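Local coordinates for protein mini spindles (Drosophila melanogaster, PDB 5VJC), which probably binds tubulin through its HEAT-repeat TOG domains and so promotes microtubule dynamics and mitotic spindle formation, at residues E37-L42 against N58-D63; Q73-L78 against L115-Q120; Y202-C207 against V235-L240. One frame throughout, in Å; residues are numbered along the deposited sequence.

The three contacts lie in series along the all-helical HEAT-type array of a TOG domain, with no overlap of their sequence ranges. Interaction 1 and interaction 2 are neighbours: their centres are about 20 Å apart and their nearest atoms about 4 Å, without touching, and helix 53-59 of the first leads directly into helix 64-77 of the second. Interaction 3 lies far along the array, its centre about 34 Å from that of interaction 2 and about 42 Å from that of interaction 1, across the centre of the chain from the latter. Interactions 1 and 3 are apolar, whereas interaction 2 adds a side-chain hydrogen bond. All three are packing between elements of the solenoid.

Interaction 1 (E37-L42 against N58-D63); sequences EFTELL and NMFHDD
Thr39 and Leu42, one turn apart on helix 36-48, meet the ring of Phe60 at the end of helix 53-59, a packing of successive helices in the HEAT-type array of the TOG domain. Phe60 is the first residue to leave helical geometry, and its phi of -111° marks the break. From there its CB points toward helix 36-48, with CG beside the backbone N (chi1 -61°), and the ring reaches across a CA separation of 7.8 Å between Thr39 and Phe60.

The two partners meet different parts of the ring. Leu42 works at the far end: its CG lies in the ring plane, 3.8 Å from CZ of Phe60, and its CD2 also sits by that edge. The two side chains cross at about a right angle. Thr39 approaches nearer the base of the ring, where its methyl CG2 is 3.4 Å from CD1 of Phe60. This methyl comes in obliquely, and the two side chains run past each other in opposite directions. The threonine torsion sets OG1 beside its own backbone N and thereby turns CG2, not the hydroxyl, to the aromatic ring. The side-chain contact is apolar and modest, burying 146 Å² in total.

Arg43 and Met46 of helix 36-48 add to the packing round Phe60, while Leu91, Lys94, Trp95 and Leu98 of helix 89-99 pack on Leu42. Beyond Phe60 the chain turns toward helix 64-77, with Asp63 at its N-cap position. This turn is tied locally: Asp63 N donates to ND1 of His61 over 3.0 Å, lying close to the imidazole plane, with an N-H...ND1 angle of 164°.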
loop_
_atom_site.group_PDB
_atom_site.type_symbol
_atom_site.label_atom_id
_atom_site.label_comp_id
_atom_site.label_asym_id
_atom_site.label_seq_id
_atom_site.Cartn_x
_atom_site.Cartn_y
_atom_site.Cartn_z
ATOM N N GLU A 37 -20.867 6.441 -2.281
ATOM C CA GLU A 37 -21.177 5.374 -3.223
ATOM C C GLU A 37 -20.261 4.177 -2.975
ATOM O O GLU A 37 -20.667 3.041 -3.181
ATOM C CB GLU A 37 -21.057 5.839 -4.677
ATOM C CG GLU A 37 -19.667 6.293 -5.103
ATOM C CD GLU A 37 -19.466 7.803 -5.006
ATOM O OE1 GLU A 37 -20.155 8.461 -4.186
ATOM O OE2 GLU A 37 -18.618 8.331 -5.763
ATOM N N PHE A 38 -19.045 4.427 -2.493
ATOM C CA PHE A 38 -18.137 3.324 -2.199
ATOM C C PHE A 38 -18.520 2.657 -0.888
ATOM O O PHE A 38 -18.506 1.447 -0.783
ATOM C CB PHE A 38 -16.685 3.810 -2.196
ATOM C CG PHE A 38 -16.185 4.158 -3.577
ATOM C CD1 PHE A 38 -15.790 3.162 -4.456
ATOM C CD2 PHE A 38 -16.163 5.481 -4.012
ATOM C CE1 PHE A 38 -15.359 3.467 -5.725
ATOM C CE2 PHE A 38 -15.721 5.791 -5.289
ATOM C CZ PHE A 38 -15.325 4.776 -6.146
ATOM N N THR A 39 -18.918 3.444 0.099
ATOM C CA THR A 39 -19.373 2.869 1.354
ATOM C C THR A 39 -20.641 2.010 1.146
ATOM O O THR A 39 -20.760 0.922 1.707
ATOM C CB THR A 39 -19.618 3.988 2.378
ATOM O OG1 THR A 39 -18.357 4.595 2.677
ATOM C CG2 THR A 39 -20.216 3.442 3.648
ATOM N N GLU A 40 -21.559 2.474 0.306
ATOM C CA GLU A 40 -22.801 1.725 0.055
ATOM C C GLU A 40 -22.554 0.444 -0.727
ATOM O O GLU A 40 -23.128 -0.600 -0.419
ATOM C CB GLU A 40 -23.825 2.597 -0.682
ATOM C CG GLU A 40 -24.377 3.723 0.192
ATOM C CD GLU A 40 -24.657 3.247 1.616
ATOM O OE1 GLU A 40 -25.452 2.289 1.773
ATOM O OE2 GLU A 40 -24.056 3.809 2.569
ATOM N N LEU A 41 -21.697 0.517 -1.736
ATOM C CA LEU A 41 -21.283 -0.696 -2.459
ATOM C C LEU A 41 -20.666 -1.735 -1.517
ATOM O O LEU A 41 -21.056 -2.908 -1.511
ATOM C CB LEU A 41 -20.286 -0.337 -3.564
ATOM C CG LEU A 41 -19.543 -1.524 -4.178
ATOM C CD1 LEU A 41 -20.533 -2.390 -4.960
ATOM C CD2 LEU A 41 -18.434 -1.025 -5.071
ATOM N N LEU A 42 -19.693 -1.320 -0.713
ATOM C CA LEU A 42 -19.038 -2.275 0.187
ATOM C C LEU A 42 -20.039 -2.888 1.187
ATOM O O LEU A 42 -19.980 -4.088 1.497
ATOM C CB LEU A 42 -17.889 -1.611 0.955
ATOM C CG LEU A 42 -17.117 -2.545 1.880
ATOM C CD1 LEU A 42 -16.454 -3.674 1.076
ATOM C CD2 LEU A 42 -16.059 -1.755 2.675
ATOM N N ASN A 58 -21.215 -2.093 12.905
ATOM C CA ASN A 58 -20.051 -1.463 13.542
ATOM C C ASN A 58 -19.043 -0.927 12.543
ATOM O O ASN A 58 -18.400 0.093 12.784
ATOM C CB ASN A 58 -19.353 -2.455 14.474
ATOM C CG ASN A 58 -20.126 -2.676 15.753
ATOM O OD1 ASN A 58 -20.796 -1.766 16.234
ATOM N ND2 ASN A 58 -20.050 -3.886 16.302
ATOM N N MET A 59 -18.930 -1.619 11.415
ATOM C CA MET A 59 -17.996 -1.272 10.352
ATOM C C MET A 59 -18.306 0.085 9.744
ATOM O O MET A 59 -17.397 0.830 9.364
ATOM C CB MET A 59 -18.016 -2.346 9.258
ATOM C CG MET A 59 -17.144 -3.549 9.559
ATOM S SD MET A 59 -17.395 -4.901 8.381
ATOM C CE MET A 59 -15.966 -5.896 8.755
ATOM N N PHE A 60 -19.589 0.414 9.654
ATOM C CA PHE A 60 -19.965 1.658 9.003
ATOM C C PHE A 60 -20.528 2.686 9.994
ATOM O O PHE A 60 -21.143 3.671 9.612
ATOM C CB PHE A 60 -20.929 1.356 7.856
ATOM C CG PHE A 60 -20.312 0.460 6.807
ATOM C CD1 PHE A 60 -19.443 0.985 5.854
ATOM C CD2 PHE A 60 -20.528 -0.912 6.822
ATOM C CE1 PHE A 60 -18.836 0.164 4.903
ATOM C CE2 PHE A 60 -19.920 -1.751 5.873
ATOM C CZ PHE A 60 -19.073 -1.216 4.915
ATOM N N HIS A 61 -20.251 2.472 11.271
ATOM C CA HIS A 61 -20.539 3.471 12.281
ATOM C C HIS A 61 -19.562 4.647 12.095
ATOM O O HIS A 61 -18.429 4.462 11.649
ATOM C CB HIS A 61 -20.421 2.853 13.677
ATOM C CG HIS A 61 -21.160 3.602 14.737
ATOM N ND1 HIS A 61 -20.816 4.880 15.130
ATOM C CD2 HIS A 61 -22.228 3.250 15.495
ATOM C CE1 HIS A 61 -21.639 5.284 16.081
ATOM N NE2 HIS A 61 -22.509 4.316 16.316
ATOM N N ASP A 62 -19.993 5.856 12.421
ATOM C CA ASP A 62 -19.124 7.017 12.250
ATOM C C ASP A 62 -18.056 7.097 13.345
ATOM O O ASP A 62 -17.023 7.727 13.161
ATOM C CB ASP A 62 -19.948 8.309 12.218
ATOM C CG ASP A 62 -20.083 8.886 10.805
ATOM O OD1 ASP A 62 -19.920 8.129 9.815
ATOM O OD2 ASP A 62 -20.358 10.102 10.684
ATOM N N ASP A 63 -18.307 6.443 14.474
ATOM C CA ASP A 63 -17.447 6.569 15.647
ATOM C C ASP A 63 -16.264 5.608 15.550
ATOM O O ASP A 63 -16.456 4.395 15.504
ATOM C CB ASP A 63 -18.268 6.314 16.919
ATOM C CG ASP A 63 -17.503 6.622 18.202
ATOM O OD1 ASP A 63 -16.321 6.229 18.322
ATOM O OD2 ASP A 63 -18.103 7.248 19.109
#

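Interaction 2 (Q73-L78 against L115-Q120); sequences QLSEDL and LVQVFQ
Within the HEAT-type helical array of the TOG domain, Ser75, near the C-terminal end of helix 64-77, and Leu78 pack against Gln117 and Val118 of helix 105-124, combining a polar link with an apolar one.

The polar link is short: Ser75 OG donates to OE1 of Gln117 over 2.6 Å. The hydroxyl lies in the carbonyl plane of the amide, and the C=O...donor angle of 109° places it on a lone pair of OE1. Gln117 reaches the serine because its chain is stretched out beyond CG (chi2 167°), carrying the amide away from its own helix. With chi1 at -179°, the Ser75 hydroxyl is swung out on the side of the glutamine amide.

Beside this bond, Leu78 points toward helix 105-124 and crosses the aliphatic base of the glutamine obliquely. One methyl does the touching: CD2 of Leu78 is 3.6 Å from CB of Gln117 and 3.8 Å from the backbone N of Val118, with a looser approach of 4.2 Å to CG2 of Val118. Gln117 thus serves both halves of the contact, its CB against the leucine and its amide against the serine. A leucine in its place would probably deprive the Ser75 hydroxyl of its acceptor on helix 105-124.

Together the segments bury 189 Å². Tyr114 of helix 105-124 also touches Ser75, and Val121 touches Leu78, extending the interface both ways along that helix. Val118 packs in addition on Leu89 of helix 89-99, while Phe119 turns to Gln162 and Val163 of helix 150-166, so helix 105-124 has helices 64-77, 89-99 and 150-166 as packing partners.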
loop_
_atom_site.group_PDB
_atom_site.type_symbol
_atom_site.label_atom_id
_atom_site.label_comp_id
_atom_site.label_asym_id
_atom_site.label_seq_id
_atom_site.Cartn_x
_atom_site.Cartn_y
_atom_site.Cartn_z
ATOM N N GLN A 73 -12.104 -7.636 17.003
ATOM C CA GLN A 73 -12.873 -8.857 16.773
ATOM C C GLN A 73 -12.268 -9.666 15.623
ATOM O O GLN A 73 -12.080 -10.874 15.733
ATOM C CB GLN A 73 -14.332 -8.518 16.507
ATOM C CG GLN A 73 -15.082 -8.142 17.769
ATOM C CD GLN A 73 -16.409 -7.488 17.486
ATOM O OE1 GLN A 73 -16.618 -6.925 16.417
ATOM N NE2 GLN A 73 -17.316 -7.549 18.453
ATOM N N LEU A 74 -11.925 -8.999 14.527
ATOM C CA LEU A 74 -11.328 -9.710 13.400
ATOM C C LEU A 74 -9.989 -10.319 13.790
ATOM O O LEU A 74 -9.654 -11.435 13.375
ATOM C CB LEU A 74 -11.160 -8.769 12.205
ATOM C CG LEU A 74 -12.433 -8.255 11.544
ATOM C CD1 LEU A 74 -12.125 -7.079 10.612
ATOM C CD2 LEU A 74 -13.106 -9.399 10.790
ATOM N N SER A 75 -9.211 -9.582 14.585
ATOM C CA SER A 75 -7.911 -10.085 15.017
ATOM C C SER A 75 -8.046 -11.371 15.834
ATOM O O SER A 75 -7.286 -12.317 15.644
ATOM C CB SER A 75 -7.158 -9.020 15.841
ATOM O OG SER A 75 -5.884 -9.517 16.229
ATOM N N GLU A 76 -9.018 -11.404 16.741
ATOM C CA GLU A 76 -9.249 -12.604 17.548
ATOM C C GLU A 76 -9.788 -13.751 16.685
ATOM O O GLU A 76 -9.404 -14.904 16.866
ATOM C CB GLU A 76 -10.209 -12.305 18.695
ATOM C CG GLU A 76 -9.530 -12.220 20.048
ATOM C CD GLU A 76 -9.988 -11.026 20.864
ATOM O OE1 GLU A 76 -11.029 -10.423 20.519
ATOM O OE2 GLU A 76 -9.299 -10.685 21.852
ATOM N N ASP A 77 -10.644 -13.416 15.721
ATOM C CA ASP A 77 -11.307 -14.426 14.884
ATOM C C ASP A 77 -10.348 -15.097 13.910
ATOM O O ASP A 77 -10.654 -16.158 13.358
ATOM C CB ASP A 77 -12.466 -13.794 14.101
ATOM C CG ASP A 77 -13.313 -14.826 13.373
ATOM O OD1 ASP A 77 -13.726 -15.816 14.012
ATOM O OD2 ASP A 77 -13.539 -14.662 12.152
ATOM N N LEU A 78 -9.185 -14.489 13.705
ATOM C CA LEU A 78 -8.296 -14.898 12.612
ATOM C C LEU A 78 -7.643 -16.269 12.823
ATOM O O LEU A 78 -7.501 -17.034 11.873
ATOM C CB LEU A 78 -7.211 -13.833 12.381
ATOM C CG LEU A 78 -6.153 -14.127 11.308
ATOM C CD1 LEU A 78 -6.759 -14.507 9.961
ATOM C CD2 LEU A 78 -5.222 -12.926 11.146
ATOM N N LEU A 115 -3.420 -6.258 9.848
ATOM C CA LEU A 115 -2.983 -6.558 8.487
ATOM C C LEU A 115 -1.709 -7.386 8.449
ATOM O O LEU A 115 -1.559 -8.248 7.576
ATOM C CB LEU A 115 -2.776 -5.259 7.700
ATOM C CG LEU A 115 -4.084 -4.689 7.158
ATOM C CD1 LEU A 115 -3.882 -3.238 6.793
ATOM C CD2 LEU A 115 -4.544 -5.505 5.930
ATOM N N VAL A 116 -0.784 -7.106 9.374
ATOM C CA VAL A 116 0.414 -7.920 9.481
ATOM C C VAL A 116 0.027 -9.367 9.783
ATOM O O VAL A 116 0.579 -10.270 9.168
ATOM C CB VAL A 116 1.396 -7.380 10.552
ATOM C CG1 VAL A 116 2.534 -8.370 10.799
ATOM C CG2 VAL A 116 1.960 -6.036 10.101
ATOM N N GLN A 117 -0.913 -9.590 10.708
ATOM C CA GLN A 117 -1.370 -10.961 11.016
ATOM C C GLN A 117 -2.037 -11.605 9.791
ATOM O O GLN A 117 -1.835 -12.787 9.500
ATOM C CB GLN A 117 -2.369 -10.997 12.182
ATOM C CG GLN A 117 -2.028 -10.274 13.495
ATOM C CD GLN A 117 -3.277 -10.180 14.382
ATOM O OE1 GLN A 117 -3.786 -9.083 14.677
ATOM N NE2 GLN A 117 -3.815 -11.349 14.765
ATOM N N VAL A 118 -2.841 -10.821 9.081
ATOM C CA VAL A 118 -3.504 -11.303 7.863
ATOM C C VAL A 118 -2.510 -11.734 6.792
ATOM O O VAL A 118 -2.625 -12.827 6.239
ATOM C CB VAL A 118 -4.428 -10.224 7.262
ATOM C CG1 VAL A 118 -4.855 -10.593 5.835
ATOM C CG2 VAL A 118 -5.652 -10.027 8.151
ATOM N N PHE A 119 -1.528 -10.886 6.492
ATOM C CA PHE A 119 -0.631 -11.216 5.388
ATOM C C PHE A 119 0.308 -12.361 5.745
ATOM O O PHE A 119 0.678 -13.136 4.866
ATOM C CB PHE A 119 0.128 -9.966 4.913
ATOM C CG PHE A 119 -0.670 -9.169 3.931
ATOM C CD1 PHE A 119 -0.585 -9.433 2.576
ATOM C CD2 PHE A 119 -1.589 -8.231 4.373
ATOM C CE1 PHE A 119 -1.372 -8.749 1.663
ATOM C CE2 PHE A 119 -2.381 -7.526 3.463
ATOM C CZ PHE A 119 -2.270 -7.790 2.107
ATOM N N GLN A 120 0.626 -12.514 7.032
ATOM C CA GLN A 120 1.329 -13.712 7.485
ATOM C C GLN A 120 0.527 -14.990 7.189
ATOM O O GLN A 120 1.081 -15.981 6.692
ATOM C CB GLN A 120 1.649 -13.643 8.982
ATOM C CG GLN A 120 2.664 -14.729 9.378
ATOM C CD GLN A 120 3.917 -14.674 8.504
ATOM O OE1 GLN A 120 4.589 -13.639 8.432
ATOM N NE2 GLN A 120 4.225 -15.779 7.818
#

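Interaction 3 (Y202-C207 against V235-L240); sequences YGMNIC and VQVFFL
Met204 bends over to meet Val237 and Leu240, two residues one turn apart near the end of helix 224-241, joining the loop after helix 185-202 to that helix within the HEAT-type array of the TOG domain. Its CG lies 3.8 Å from CB of Leu240, the two side chains passing at a slant. Farther out, SD is 4.0 Å from CG1 of Val237, and the terminal CE stands at a similar 4.1 Å from that same methyl, the methionine and valine meeting at about a right angle. With chi2 at -63° and chi3 also folded, the thioether curls back instead of running straight out, so that sulfur and methyl both come against one valine branch. A third touch involves backbone, where CA of Gly203 is 4.0 Å from CD1 of Leu240. The segments bury 192 Å² in all, through apolar packing.

The backbone around Met204 sets its direction. Helix 185-202 gives way at Gly203, whose positive phi of 72° suits a residue without a side chain. A short 3-10 turn follows, running to Ile206, held by hydrogen bonds from Ile206 N to Gly203 O (3.1 Å) and from Cys207 N to Met204 O (3.0 Å). That turn presents Met204 toward helix 224-241.

Behind the contact, Ile199 of helix 185-202 packs on Cys207, Val237 and Leu240, joining both segments through a common residue. Ile206 and Cys207 both touch Phe173 of helix 169-178, and the ring of Tyr202 stacks with Phe169. Val237 also packs on Thr245 and Met248, so helices 169-178 and 245-248 are further neighbours.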
loop_
_atom_site.group_PDB
_atom_site.type_symbol
_atom_site.label_atom_id
_atom_site.label_comp_id
_atom_site.label_asym_id
_atom_site.label_seq_id
_atom_site.Cartn_x
_atom_site.Cartn_y
_atom_site.Cartn_z
ATOM N N TYR A 202 15.537 -6.165 -5.194
ATOM C CA TYR A 202 15.150 -6.856 -6.405
ATOM C C TYR A 202 16.133 -6.594 -7.539
ATOM O O TYR A 202 16.062 -7.230 -8.580
ATOM C CB TYR A 202 13.735 -6.443 -6.810
ATOM C CG TYR A 202 12.692 -6.991 -5.861
ATOM C CD1 TYR A 202 12.210 -8.284 -6.010
ATOM C CD2 TYR A 202 12.212 -6.231 -4.803
ATOM C CE1 TYR A 202 11.266 -8.810 -5.127
ATOM C CE2 TYR A 202 11.260 -6.744 -3.921
ATOM C CZ TYR A 202 10.786 -8.031 -4.098
ATOM O OH TYR A 202 9.855 -8.558 -3.229
ATOM N N GLY A 203 17.041 -5.647 -7.330
ATOM C CA GLY A 203 17.964 -5.243 -8.380
ATOM C C GLY A 203 17.291 -4.443 -9.483
ATOM O O GLY A 203 16.083 -4.157 -9.429
ATOM N N MET A 204 18.068 -4.081 -10.503
ATOM C CA MET A 204 17.577 -3.163 -11.525
ATOM C C MET A 204 16.493 -3.725 -12.414
ATOM O O MET A 204 15.900 -2.961 -13.176
ATOM C CB MET A 204 18.728 -2.669 -12.400
ATOM C CG MET A 204 19.730 -1.822 -11.643
ATOM S SD MET A 204 19.009 -0.296 -10.994
ATOM C CE MET A 204 18.193 0.312 -12.477
ATOM N N ASN A 205 16.212 -5.031 -12.340
ATOM C CA ASN A 205 15.078 -5.567 -13.084
ATOM C C ASN A 205 13.769 -4.855 -12.697
ATOM O O ASN A 205 12.830 -4.801 -13.489
ATOM C CB ASN A 205 14.908 -7.077 -12.853
ATOM C CG ASN A 205 15.929 -7.914 -13.620
ATOM O OD1 ASN A 205 16.888 -7.389 -14.189
ATOM N ND2 ASN A 205 15.727 -9.229 -13.626
ATOM N N ILE A 206 13.708 -4.331 -11.478
ATOM C CA ILE A 206 12.468 -3.725 -10.974
ATOM C C ILE A 206 12.377 -2.252 -11.352
ATOM O O ILE A 206 11.334 -1.601 -11.178
ATOM C CB ILE A 206 12.365 -3.868 -9.447
ATOM C CG1 ILE A 206 10.903 -3.823 -8.999
ATOM C CG2 ILE A 206 13.211 -2.804 -8.737
ATOM C CD1 ILE A 206 10.712 -4.145 -7.524
ATOM N N CYS A 207 13.474 -1.720 -11.874
ATOM C CA CYS A 207 13.564 -0.283 -12.059
ATOM C C CYS A 207 13.953 0.085 -13.480
ATOM O O CYS A 207 15.134 0.117 -13.800
ATOM C CB CYS A 207 14.571 0.293 -11.065
ATOM S SG CYS A 207 14.729 2.075 -11.106
ATOM N N VAL A 235 22.168 6.940 -6.011
ATOM C CA VAL A 235 23.426 6.318 -5.609
ATOM C C VAL A 235 23.319 4.787 -5.644
ATOM O O VAL A 235 24.191 4.096 -6.174
ATOM C CB VAL A 235 23.856 6.771 -4.192
ATOM C CG1 VAL A 235 24.884 5.813 -3.606
ATOM C CG2 VAL A 235 24.401 8.192 -4.226
ATOM N N GLN A 236 22.230 4.264 -5.093
ATOM C CA GLN A 236 21.999 2.831 -5.099
ATOM C C GLN A 236 21.878 2.343 -6.527
ATOM O O GLN A 236 22.396 1.265 -6.882
ATOM C CB GLN A 236 20.750 2.489 -4.285
ATOM C CG GLN A 236 20.320 1.055 -4.390
ATOM C CD GLN A 236 21.359 0.090 -3.839
ATOM O OE1 GLN A 236 21.686 0.120 -2.654
ATOM N NE2 GLN A 236 21.891 -0.761 -4.707
ATOM N N VAL A 237 21.218 3.136 -7.365
ATOM C CA VAL A 237 21.143 2.790 -8.776
ATOM C C VAL A 237 22.566 2.775 -9.358
ATOM O O VAL A 237 22.893 1.916 -10.182
ATOM C CB VAL A 237 20.240 3.760 -9.566
ATOM C CG1 VAL A 237 20.318 3.476 -11.038
ATOM C CG2 VAL A 237 18.787 3.645 -9.097
ATOM N N PHE A 238 23.419 3.694 -8.900
ATOM C CA PHE A 238 24.777 3.773 -9.438
ATOM C C PHE A 238 25.593 2.510 -9.119
ATOM O O PHE A 238 26.300 1.993 -9.980
ATOM C CB PHE A 238 25.504 5.014 -8.914
ATOM C CG PHE A 238 26.924 5.132 -9.407
ATOM C CD1 PHE A 238 27.191 5.273 -10.770
ATOM C CD2 PHE A 238 27.991 5.092 -8.520
ATOM C CE1 PHE A 238 28.497 5.380 -11.234
ATOM C CE2 PHE A 238 29.299 5.192 -8.982
ATOM C CZ PHE A 238 29.548 5.339 -10.343
ATOM N N PHE A 239 25.462 2.015 -7.889
ATOM C CA PHE A 239 26.138 0.799 -7.434
ATOM C C PHE A 239 25.768 -0.439 -8.234
ATOM O O PHE A 239 26.527 -1.409 -8.269
ATOM C CB PHE A 239 25.827 0.535 -5.958
ATOM C CG PHE A 239 26.434 1.533 -5.009
ATOM C CD1 PHE A 239 27.585 2.223 -5.336
ATOM C CD2 PHE A 239 25.857 1.764 -3.772
ATOM C CE1 PHE A 239 28.137 3.139 -4.453
ATOM C CE2 PHE A 239 26.404 2.674 -2.885
ATOM C CZ PHE A 239 27.548 3.363 -3.225
ATOM N N LEU A 240 24.598 -0.432 -8.864
ATOM C CA LEU A 240 24.153 -1.605 -9.598
ATOM C C LEU A 240 24.297 -1.425 -11.088
ATOM O O LEU A 240 24.238 -2.397 -11.836
ATOM C CB LEU A 240 22.693 -1.942 -9.269
ATOM C CG LEU A 240 22.384 -2.319 -7.816
ATOM C CD1 LEU A 240 20.876 -2.555 -7.660
ATOM C CD2 LEU A 240 23.185 -3.564 -7.405
#